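ATP-dependent DNA helicase uvsW (Enterobacteria phage T4, PDB 2OCA) couples ATP hydrolysis to 3'-5' DNA unwinding, branch-migrates Holliday junctions during recombinational repair, and probably regresses stalled replication forks. Local coordinates at residues E89-K94 / E124-R129; P114-K119 / K492-M497; R332-A337 / F364-N369. The protein carries 1 engineered substitution. All coordinates share one frame; numbering follows the deposited sequence.

In the fold
Three contacts join parts of the chain: one within the region of the first RecA-like domain, one between the two domains and one within the second. From the N terminus, interaction 1 opens at 89-94 and closes at 124-129, joining the loop before helix 93-101 to the end of helix 116-128. Interaction 2 opens inside that loop, at 114-119, and closes near the C terminus at 492-497, so the two cross. Both use helix 116-128, and they touch where Arg93 NH2 packs on Lys119 CB. Interaction 2 ties the two domains together. Interaction 3, 332-337 with 364-369, is nested inside its long loop. Its centre lies about 47 Å from that of interaction 1.

Interaction 1 (E89-K94 / E124-R129); sequences EELSRK and EGLVNR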
loop_
_atom_site.group_PDB
_atom_site.type_symbol
_atom_site.label_atom_id
_atom_site.label_comp_id
_atom_site.label_asym_id
_atom_site.label_seq_id
_atom_site.Cartn_x
_atom_site.Cartn_y
_atom_site.Cartn_z
ATOM N N GLU A 89 6.786 15.786 -13.678
ATOM C CA GLU A 89 7.840 16.291 -12.809
ATOM C C GLU A 89 9.179 15.874 -13.399
ATOM O O GLU A 89 9.300 14.799 -13.992
ATOM C CB GLU A 89 7.751 15.697 -11.401
ATOM C CG GLU A 89 6.885 16.443 -10.400
ATOM C CD GLU A 89 7.354 17.859 -10.138
ATOM O OE1 GLU A 89 6.910 18.764 -10.877
ATOM O OE2 GLU A 89 8.166 18.063 -9.205
ATOM N N GLU A 90 10.178 16.739 -13.251
ATOM C CA GLU A 90 11.533 16.443 -13.704
ATOM C C GLU A 90 12.124 15.689 -12.511
ATOM O O GLU A 90 12.801 16.265 -11.664
ATOM C CB GLU A 90 12.315 17.737 -13.948
ATOM C CG GLU A 90 12.113 18.371 -15.319
ATOM C CD GLU A 90 12.858 19.708 -15.453
ATOM O OE1 GLU A 90 14.012 19.800 -14.963
ATOM O OE2 GLU A 90 12.294 20.659 -16.052
ATOM N N LEU A 91 11.840 14.396 -12.445
ATOM C CA LEU A 91 12.295 13.572 -11.342
ATOM C C LEU A 91 12.528 12.149 -11.822
ATOM O O LEU A 91 11.574 11.429 -12.112
ATOM C CB LEU A 91 11.226 13.580 -10.253
ATOM C CG LEU A 91 11.435 12.790 -8.963
ATOM C CD1 LEU A 91 12.486 13.478 -8.123
ATOM C CD2 LEU A 91 10.115 12.696 -8.200
ATOM N N SER A 92 13.791 11.744 -11.911
ATOM C CA SER A 92 14.114 10.388 -12.352
ATOM C C SER A 92 13.932 9.448 -11.167
ATOM O O SER A 92 14.000 9.878 -10.016
ATOM C CB SER A 92 15.563 10.302 -12.825
ATOM O OG SER A 92 16.442 10.207 -11.716
ATOM N N ARG A 93 13.707 8.167 -11.439
ATOM C CA ARG A 93 13.540 7.214 -10.352
ATOM C C ARG A 93 14.796 7.182 -9.484
ATOM O O ARG A 93 14.720 6.947 -8.277
ATOM C CB ARG A 93 13.266 5.812 -10.889
ATOM C CG ARG A 93 13.128 4.767 -9.779
ATOM C CD ARG A 93 11.808 4.905 -9.017
ATOM N NE ARG A 93 11.832 4.261 -7.704
ATOM C CZ ARG A 93 10.754 3.773 -7.093
ATOM N NH1 ARG A 93 9.568 3.851 -7.677
ATOM N NH2 ARG A 93 10.861 3.206 -5.898
ATOM N N LYS A 94 15.949 7.431 -10.103
ATOM C CA LYS A 94 17.221 7.424 -9.381
ATOM C C LYS A 94 17.290 8.556 -8.358
ATOM O O LYS A 94 17.697 8.345 -7.211
ATOM C CB LYS A 94 18.393 7.520 -10.368
ATOM C CG LYS A 94 19.397 8.633 -10.070
ATOM C CD LYS A 94 20.814 8.102 -9.858
ATOM C CE LYS A 94 20.898 7.201 -8.630
ATOM N NZ LYS A 94 22.282 6.693 -8.391
ATOM N N GLU A 124 4.851 7.475 -8.621
ATOM C CA GLU A 124 3.835 7.650 -9.659
ATOM C C GLU A 124 3.037 8.927 -9.432
ATOM O O GLU A 124 2.802 9.693 -10.366
ATOM C CB GLU A 124 2.880 6.459 -9.684
ATOM C CG GLU A 124 3.486 5.227 -10.311
ATOM C CD GLU A 124 4.012 5.504 -11.710
ATOM O OE1 GLU A 124 3.194 5.865 -12.595
ATOM O OE2 GLU A 124 5.243 5.373 -11.916
ATOM N N GLY A 125 2.613 9.154 -8.193
ATOM C CA GLY A 125 1.868 10.357 -7.902
ATOM C C GLY A 125 2.691 11.567 -8.289
ATOM O O GLY A 125 2.265 12.403 -9.079
ATOM N N LEU A 126 3.893 11.651 -7.737
ATOM C CA LEU A 126 4.789 12.767 -8.003
ATOM C C LEU A 126 5.089 13.030 -9.476
ATOM O O LEU A 126 4.940 14.154 -9.937
ATOM C CB LEU A 126 6.094 12.561 -7.234
ATOM C CG LEU A 126 6.354 13.427 -6.002
ATOM C CD1 LEU A 126 5.063 13.796 -5.298
ATOM C CD2 LEU A 126 7.288 12.676 -5.067
ATOM N N VAL A 127 5.508 12.008 -10.218
ATOM C CA VAL A 127 5.830 12.207 -11.637
ATOM C C VAL A 127 4.646 12.668 -12.476
ATOM O O VAL A 127 4.788 13.522 -13.353
ATOM C CB VAL A 127 6.383 10.921 -12.292
ATOM C CG1 VAL A 127 6.593 11.140 -13.777
ATOM C CG2 VAL A 127 7.685 10.523 -11.627
ATOM N N ASN A 128 3.478 12.104 -12.192
ATOM C CA ASN A 128 2.270 12.423 -12.936
ATOM C C ASN A 128 1.407 13.539 -12.371
ATOM O O ASN A 128 0.394 13.903 -12.961
ATOM C CB ASN A 128 1.462 11.144 -13.108
ATOM C CG ASN A 128 2.233 10.092 -13.875
ATOM O OD1 ASN A 128 2.551 10.277 -15.051
ATOM N ND2 ASN A 128 2.555 8.995 -13.214
ATOM N N ARG A 129 1.813 14.079 -11.232
ATOM C CA ARG A 129 1.102 15.183 -10.593
ATOM C C ARG A 129 -0.279 14.876 -10.010
ATOM O O ARG A 129 -0.580 15.285 -8.885
ATOM C CB ARG A 129 0.984 16.368 -11.563
ATOM C CG ARG A 129 2.126 17.391 -11.495
ATOM C CD ARG A 129 3.378 16.934 -12.214
ATOM N NE ARG A 129 4.442 17.942 -12.168
ATOM C CZ ARG A 129 4.500 19.028 -12.936
ATOM N NH1 ARG A 129 3.552 19.266 -13.835
ATOM N NH2 ARG A 129 5.503 19.885 -12.798
#
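Glu89 and Arg129 form the salt bridge of this contact. Their side chains cross at about a right angle, yet the carboxylate and guanidinium planes are only 26° apart. Arg129 grips side-on with two nitrogens, and both reach the same oxygen. Arg129 NH2 lies 2.6 Å from Glu89 OE1 and meets it nearly along the C-O direction. Arg129 NE lies 2.9 Å from Glu89 OE1 and comes from the anti side. OE1 stays in the guanidinium plane for both bonds. The Glu89 chain bends at chi2 (-61°), which folds the carboxylate back towards the arginine. Glu89 OE2 is held separately by Tyr151 OH, so both oxygens are engaged. Glu87 is a second acidic partner of Arg129 NH2. The guanidinium is thus shared between two acidic residues, which limits its rotation.

The backbone adds a second anchor. Glu89 N donates to Val127 O at 3.0 Å, and the same nitrogen sits over one face of the Arg129 guanidinium. Arg129 is the first residue to leave the helix, and its positive phi turns the chain off the helix. Beside the polar cluster, Leu91 CD2 packs 4.1 Å from Leu126 CB. Val127 CG2 lies alongside Leu91 O. Leu91 and Leu126 also touch Tyr151 of helix 141-155, which extends the apolar patch.

The segment 89-94 thus packs against the C-terminal end of helix 116-128, just before strand 130-134. That strand leads into the predicted ATP-binding loop, an order typical of the first RecA-like domain of superfamily 2 helicases.

Interaction 2 (P114-K119 / K492-M497); sequences PHWYQK and KFNYVM
The N-terminal end of helix 116-128 runs up against segment 492-497, which leads into strand 495-501, with His115 CA 6.1 Å from Val496 CA at the nearest backbone approach. Trp116 and Asn494 make the direct polar link. Trp116 NE1 donates to Asn494 OD1 at 2.9 Å, with an angle of 151° at the hydrogen. The oxygen lies at the edge of the indole, in its plane. The donor stands above the Asn494 carbonyl plane, and ring and amide are 81° apart. Trp116 CG lies between its backbone N and carbonyl carbon (chi1 70°), which brings the NE1 edge of the indole to Asn494. Tyr117 CB lies over the centre of one indole face.

Tyr495 O approaches the same indole edge, 3.4 Å from Trp116 CD1. It also accepts from a water that is only weakly bonded to Trp116 N. Val496 CG2 lies 4.3 Å from Tyr117 CE2, a loose apolar touch. Val496 also approaches the His115 ring, but the modelled distance there is doubtful. Backbone bonds to Ile299 hold Asn494 and Val496 beside strand 298-305.

Tyr117 also touches Ala139 of the predicted ATP-binding loop, and Gln118 NE2 bonds to Ala139 O. This loop carries the engineered substitution. A helix start beside this loop and against the second domain is consistent with the interdomain cleft of superfamily 2 helicases, where ATP binds between two RecA-like domains.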
loop_
_atom_site.group_PDB
_atom_site.type_symbol
_atom_site.label_atom_id
_atom_site.label_comp_id
_atom_site.label_asym_id
_atom_site.label_seq_id
_atom_site.Cartn_x
_atom_site.Cartn_y
_atom_site.Cartn_z
ATOM N N PRO A 114 10.105 2.791 3.687
ATOM C CA PRO A 114 8.857 2.552 2.962
ATOM C C PRO A 114 8.895 1.249 2.163
ATOM O O PRO A 114 9.916 0.897 1.572
ATOM C CB PRO A 114 8.762 3.767 2.042
ATOM C CG PRO A 114 9.510 4.823 2.789
ATOM C CD PRO A 114 10.702 4.072 3.275
ATOM N N HIS A 115 7.774 0.542 2.147
ATOM C CA HIS A 115 7.674 -0.693 1.396
ATOM C C HIS A 115 7.718 -0.343 -0.088
ATOM O O HIS A 115 7.558 0.823 -0.464
ATOM C CB HIS A 115 6.376 -1.406 1.754
ATOM C CG HIS A 115 6.228 -1.669 3.221
ATOM N ND1 HIS A 115 7.253 -2.174 3.994
ATOM C CD2 HIS A 115 5.174 -1.508 4.054
ATOM C CE1 HIS A 115 6.838 -2.309 5.241
ATOM N NE2 HIS A 115 5.580 -1.913 5.305
ATOM N N TRP A 116 7.939 -1.342 -0.938
ATOM C CA TRP A 116 8.024 -1.077 -2.369
ATOM C C TRP A 116 6.749 -0.451 -2.927
ATOM O O TRP A 116 6.814 0.525 -3.672
ATOM C CB TRP A 116 8.358 -2.357 -3.153
ATOM C CG TRP A 116 7.253 -3.369 -3.195
ATOM C CD1 TRP A 116 7.028 -4.383 -2.305
ATOM C CD2 TRP A 116 6.180 -3.425 -4.143
ATOM N NE1 TRP A 116 5.880 -5.061 -2.635
ATOM C CE2 TRP A 116 5.338 -4.494 -3.759
ATOM C CE3 TRP A 116 5.844 -2.673 -5.276
ATOM C CZ2 TRP A 116 4.176 -4.826 -4.470
ATOM C CZ3 TRP A 116 4.691 -3.003 -5.979
ATOM C CH2 TRP A 116 3.871 -4.071 -5.573
ATOM N N TYR A 117 5.594 -0.998 -2.557
ATOM C CA TYR A 117 4.333 -0.476 -3.066
ATOM C C TYR A 117 4.062 0.952 -2.608
ATOM O O TYR A 117 3.344 1.696 -3.269
ATOM C CB TYR A 117 3.171 -1.414 -2.699
ATOM C CG TYR A 117 3.024 -1.752 -1.232
ATOM C CD1 TYR A 117 2.493 -0.825 -0.327
ATOM C CD2 TYR A 117 3.407 -3.010 -0.743
ATOM C CE1 TYR A 117 2.348 -1.141 1.031
ATOM C CE2 TYR A 117 3.267 -3.337 0.615
ATOM C CZ TYR A 117 2.738 -2.398 1.497
ATOM O OH TYR A 117 2.616 -2.700 2.840
ATOM N N GLN A 118 4.659 1.347 -1.489
ATOM C CA GLN A 118 4.482 2.704 -0.988
ATOM C C GLN A 118 5.333 3.663 -1.808
ATOM O O GLN A 118 4.889 4.754 -2.155
ATOM C CB GLN A 118 4.884 2.795 0.484
ATOM C CG GLN A 118 4.079 1.886 1.397
ATOM C CD GLN A 118 4.354 2.155 2.851
ATOM O OE1 GLN A 118 5.505 2.156 3.282
ATOM N NE2 GLN A 118 3.302 2.391 3.621
ATOM N N LYS A 119 6.556 3.246 -2.119
ATOM C CA LYS A 119 7.462 4.073 -2.907
ATOM C C LYS A 119 6.965 4.233 -4.338
ATOM O O LYS A 119 7.044 5.318 -4.910
ATOM C CB LYS A 119 8.864 3.470 -2.899
ATOM C CG LYS A 119 9.417 3.326 -1.497
ATOM C CD LYS A 119 10.896 3.055 -1.481
ATOM C CE LYS A 119 11.221 1.614 -1.770
ATOM N NZ LYS A 119 12.699 1.446 -1.659
ATOM N N LYS A 492 12.417 -9.080 -8.632
ATOM C CA LYS A 492 11.286 -8.171 -8.478
ATOM C C LYS A 492 10.051 -8.849 -7.882
ATOM O O LYS A 492 8.960 -8.817 -8.465
ATOM C CB LYS A 492 10.940 -7.528 -9.824
ATOM C CG LYS A 492 12.163 -7.231 -10.680
ATOM C CD LYS A 492 11.925 -6.110 -11.675
ATOM C CE LYS A 492 12.238 -4.764 -11.041
ATOM N NZ LYS A 492 13.653 -4.707 -10.562
ATOM N N PHE A 493 10.234 -9.468 -6.717
ATOM C CA PHE A 493 9.139 -10.133 -6.018
ATOM C C PHE A 493 8.426 -9.117 -5.137
ATOM O O PHE A 493 8.897 -7.990 -4.958
ATOM C CB PHE A 493 9.654 -11.266 -5.126
ATOM C CG PHE A 493 10.037 -12.519 -5.869
ATOM C CD1 PHE A 493 10.205 -13.715 -5.181
ATOM C CD2 PHE A 493 10.215 -12.517 -7.247
ATOM C CE1 PHE A 493 10.541 -14.889 -5.845
ATOM C CE2 PHE A 493 10.551 -13.691 -7.922
ATOM C CZ PHE A 493 10.714 -14.877 -7.218
ATOM N N ASN A 494 7.291 -9.532 -4.588
ATOM C CA ASN A 494 6.493 -8.689 -3.708
ATOM C C ASN A 494 6.945 -8.962 -2.270
ATOM O O ASN A 494 6.322 -9.765 -1.564
ATOM C CB ASN A 494 5.006 -9.040 -3.885
ATOM C CG ASN A 494 4.095 -8.325 -2.889
ATOM O OD1 ASN A 494 4.543 -7.516 -2.079
ATOM N ND2 ASN A 494 2.805 -8.626 -2.954
ATOM N N TYR A 495 8.022 -8.305 -1.833
ATOM C CA TYR A 495 8.515 -8.534 -0.481
ATOM C C TYR A 495 8.592 -7.311 0.426
ATOM O O TYR A 495 8.784 -6.182 -0.019
ATOM C CB TYR A 495 9.885 -9.204 -0.523
ATOM C CG TYR A 495 10.997 -8.252 -0.839
ATOM C CD1 TYR A 495 11.113 -7.692 -2.108
ATOM C CD2 TYR A 495 11.911 -7.871 0.146
ATOM C CE1 TYR A 495 12.111 -6.766 -2.398
ATOM C CE2 TYR A 495 12.912 -6.949 -0.126
ATOM C CZ TYR A 495 13.006 -6.397 -1.403
ATOM O OH TYR A 495 13.986 -5.470 -1.682
ATOM N N VAL A 496 8.470 -7.582 1.718
ATOM C CA VAL A 496 8.496 -6.580 2.769
ATOM C C VAL A 496 9.440 -7.046 3.877
ATOM O O VAL A 496 9.661 -8.245 4.049
ATOM C CB VAL A 496 7.091 -6.422 3.361
ATOM C CG1 VAL A 496 7.101 -5.397 4.458
ATOM C CG2 VAL A 496 6.112 -6.041 2.264
ATOM N N MET A 497 9.991 -6.112 4.640
ATOM C CA MET A 497 10.897 -6.491 5.714
ATOM C C MET A 497 10.420 -5.977 7.051
ATOM O O MET A 497 9.917 -4.868 7.149
ATOM C CB MET A 497 12.293 -5.968 5.425
ATOM C CG MET A 497 12.822 -6.480 4.109
ATOM S SD MET A 497 14.362 -5.728 3.627
ATOM C CE MET A 497 13.803 -4.481 2.417
HETATM O O HOH W 1 10.258 -3.354 0.253
#

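Interaction 3 (R332-A337 / F364-N369); sequences RNKWIA and FDLIKN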
loop_
_atom_site.group_PDB
_atom_site.type_symbol
_atom_site.label_atom_id
_atom_site.label_comp_id
_atom_site.label_asym_id
_atom_site.label_seq_id
_atom_site.Cartn_x
_atom_site.Cartn_y
_atom_site.Cartn_z
ATOM N N ARG A 332 12.821 -19.658 20.318
ATOM C CA ARG A 332 12.552 -19.484 18.896
ATOM C C ARG A 332 11.352 -20.334 18.524
ATOM O O ARG A 332 10.534 -19.936 17.703
ATOM C CB ARG A 332 13.754 -19.910 18.054
ATOM C CG ARG A 332 13.570 -19.705 16.545
ATOM C CD ARG A 332 14.866 -20.020 15.831
ATOM N NE ARG A 332 14.861 -19.686 14.410
ATOM C CZ ARG A 332 14.360 -20.462 13.453
ATOM N NH1 ARG A 332 13.813 -21.635 13.756
ATOM N NH2 ARG A 332 14.411 -20.066 12.187
ATOM N N ASN A 333 11.254 -21.515 19.127
ATOM C CA ASN A 333 10.131 -22.404 18.858
ATOM C C ASN A 333 8.858 -21.738 19.356
ATOM O O ASN A 333 7.831 -21.766 18.679
ATOM C CB ASN A 333 10.313 -23.756 19.554
ATOM C CG ASN A 333 11.282 -24.679 18.816
ATOM O OD1 ASN A 333 11.365 -24.665 17.585
ATOM N ND2 ASN A 333 11.995 -25.507 19.569
ATOM N N LYS A 334 8.937 -21.129 20.536
ATOM C CA LYS A 334 7.788 -20.440 21.112
ATOM C C LYS A 334 7.373 -19.261 20.235
ATOM O O LYS A 334 6.180 -19.062 19.972
ATOM C CB LYS A 334 8.116 -19.958 22.527
ATOM C CG LYS A 334 8.138 -21.074 23.545
ATOM C CD LYS A 334 8.694 -20.618 24.878
ATOM C CE LYS A 334 8.697 -21.770 25.873
ATOM N NZ LYS A 334 9.388 -21.435 27.153
ATOM N N TRP A 335 8.353 -18.480 19.781
ATOM C CA TRP A 335 8.060 -17.341 18.922
ATOM C C TRP A 335 7.290 -17.787 17.675
ATOM O O TRP A 335 6.293 -17.164 17.303
ATOM C CB TRP A 335 9.349 -16.646 18.486
ATOM C CG TRP A 335 9.086 -15.361 17.745
ATOM C CD1 TRP A 335 8.908 -14.118 18.294
ATOM C CD2 TRP A 335 8.870 -15.210 16.335
ATOM N NE1 TRP A 335 8.588 -13.208 17.316
ATOM C CE2 TRP A 335 8.558 -13.850 16.105
ATOM C CE3 TRP A 335 8.905 -16.090 15.246
ATOM C CZ2 TRP A 335 8.281 -13.350 14.830
ATOM C CZ3 TRP A 335 8.628 -15.593 13.976
ATOM C CH2 TRP A 335 8.320 -14.234 13.781
ATOM N N ILE A 336 7.757 -18.863 17.035
ATOM C CA ILE A 336 7.119 -19.385 15.828
ATOM C C ILE A 336 5.707 -19.875 16.120
ATOM O O ILE A 336 4.776 -19.585 15.374
ATOM C CB ILE A 336 7.946 -20.545 15.208
ATOM C CG1 ILE A 336 9.303 -20.019 14.739
ATOM C CG2 ILE A 336 7.207 -21.152 14.018
ATOM C CD1 ILE A 336 10.236 -21.092 14.207
ATOM N N ALA A 337 5.551 -20.625 17.204
ATOM C CA ALA A 337 4.241 -21.130 17.590
ATOM C C ALA A 337 3.282 -19.939 17.689
ATOM O O ALA A 337 2.203 -19.949 17.081
ATOM C CB ALA A 337 4.332 -21.852 18.927
ATOM N N PHE A 364 4.986 -28.154 17.156
ATOM C CA PHE A 364 3.622 -28.663 17.226
ATOM C C PHE A 364 3.083 -28.735 18.656
ATOM O O PHE A 364 1.939 -28.371 18.909
ATOM C CB PHE A 364 3.538 -30.058 16.611
ATOM C CG PHE A 364 2.168 -30.660 16.688
ATOM C CD1 PHE A 364 1.251 -30.468 15.659
ATOM C CD2 PHE A 364 1.765 -31.370 17.823
ATOM C CE1 PHE A 364 -0.047 -30.970 15.758
ATOM C CE2 PHE A 364 0.470 -31.873 17.931
ATOM C CZ PHE A 364 -0.437 -31.673 16.897
ATOM N N ASP A 365 3.903 -29.219 19.585
ATOM C CA ASP A 365 3.490 -29.341 20.978
ATOM C C ASP A 365 3.277 -28.014 21.700
ATOM O O ASP A 365 2.506 -27.947 22.656
ATOM C CB ASP A 365 4.499 -30.173 21.767
ATOM C CG ASP A 365 4.342 -31.655 21.525
ATOM O OD1 ASP A 365 3.188 -32.112 21.371
ATOM O OD2 ASP A 365 5.370 -32.369 21.503
ATOM N N LEU A 366 3.976 -26.969 21.271
ATOM C CA LEU A 366 3.810 -25.667 21.906
ATOM C C LEU A 366 2.458 -25.114 21.496
ATOM O O LEU A 366 1.701 -24.607 22.328
ATOM C CB LEU A 366 4.919 -24.710 21.476
ATOM C CG LEU A 366 6.256 -24.906 22.183
ATOM C CD1 LEU A 366 7.330 -24.093 21.493
ATOM C CD2 LEU A 366 6.122 -24.509 23.636
ATOM N N ILE A 367 2.159 -25.221 20.208
ATOM C CA ILE A 367 0.888 -24.754 19.689
ATOM C C ILE A 367 -0.248 -25.490 20.387
ATOM O O ILE A 367 -1.074 -24.872 21.052
ATOM C CB ILE A 367 0.775 -25.002 18.173
ATOM C CG1 ILE A 367 1.829 -24.169 17.430
ATOM C CG2 ILE A 367 -0.636 -24.669 17.698
ATOM C CD1 ILE A 367 1.780 -24.305 15.906
ATOM N N LYS A 368 -0.276 -26.812 20.246
ATOM C CA LYS A 368 -1.324 -27.637 20.845
ATOM C C LYS A 368 -1.609 -27.311 22.310
ATOM O O LYS A 368 -2.754 -27.374 22.755
ATOM C CB LYS A 368 -0.968 -29.116 20.729
ATOM C CG LYS A 368 -2.143 -30.054 20.964
ATOM C CD LYS A 368 -3.142 -29.969 19.818
ATOM C CE LYS A 368 -4.215 -31.045 19.928
ATOM N NZ LYS A 368 -5.054 -31.133 18.692
ATOM N N ASN A 369 -0.571 -26.965 23.059
ATOM C CA ASN A 369 -0.738 -26.633 24.470
ATOM C C ASN A 369 -1.346 -25.237 24.613
ATOM O O ASN A 369 -1.222 -24.605 25.662
ATOM C CB ASN A 369 0.621 -26.687 25.179
ATOM C CG ASN A 369 0.498 -26.641 26.694
ATOM O OD1 ASN A 369 -0.172 -27.481 27.301
ATOM N ND2 ASN A 369 1.156 -25.662 27.313
#
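Trp335 and Phe364, the indole and phenyl of the two segments, both have CB pointing away from the other segment, and Leu366 does the touching across instead. The setting is the layered alpha/beta build of the second RecA-like domain. Trp335 has Ile336 CG1 at its ring edge, in plane, and it packs on Ile302 and Leu304 of strand 298-305. Phe364 has Asp365 OD1 at its edge and packs on Val374 and Tyr376 of strand 374-377. Each helix thus holds to the parallel sheet with one side and to its neighbour with another. Strand 349-354 lies between the helices in sequence.

The short segments cross at -53°, with their axes 8.9 Å apart. Leu366 is the main inserted side chain. Its CG is anti to the carbonyl carbon (chi1 -79°), and the branch reaches the Asn333-Lys334 peptide. Leu366 CD1 lies 3.5 Å from Lys334 N and 3.6 Å from Asn333 CB. Lys334 crosses Leu366 at about a right angle. Its CG touches CD1 of the leucine, and its extended chain then leads away.

The small Ala337 side chain points at the other helix and meets two residues: its CB lies 3.9 Å from Leu366 CB and 3.7 Å from Ile367 CG1.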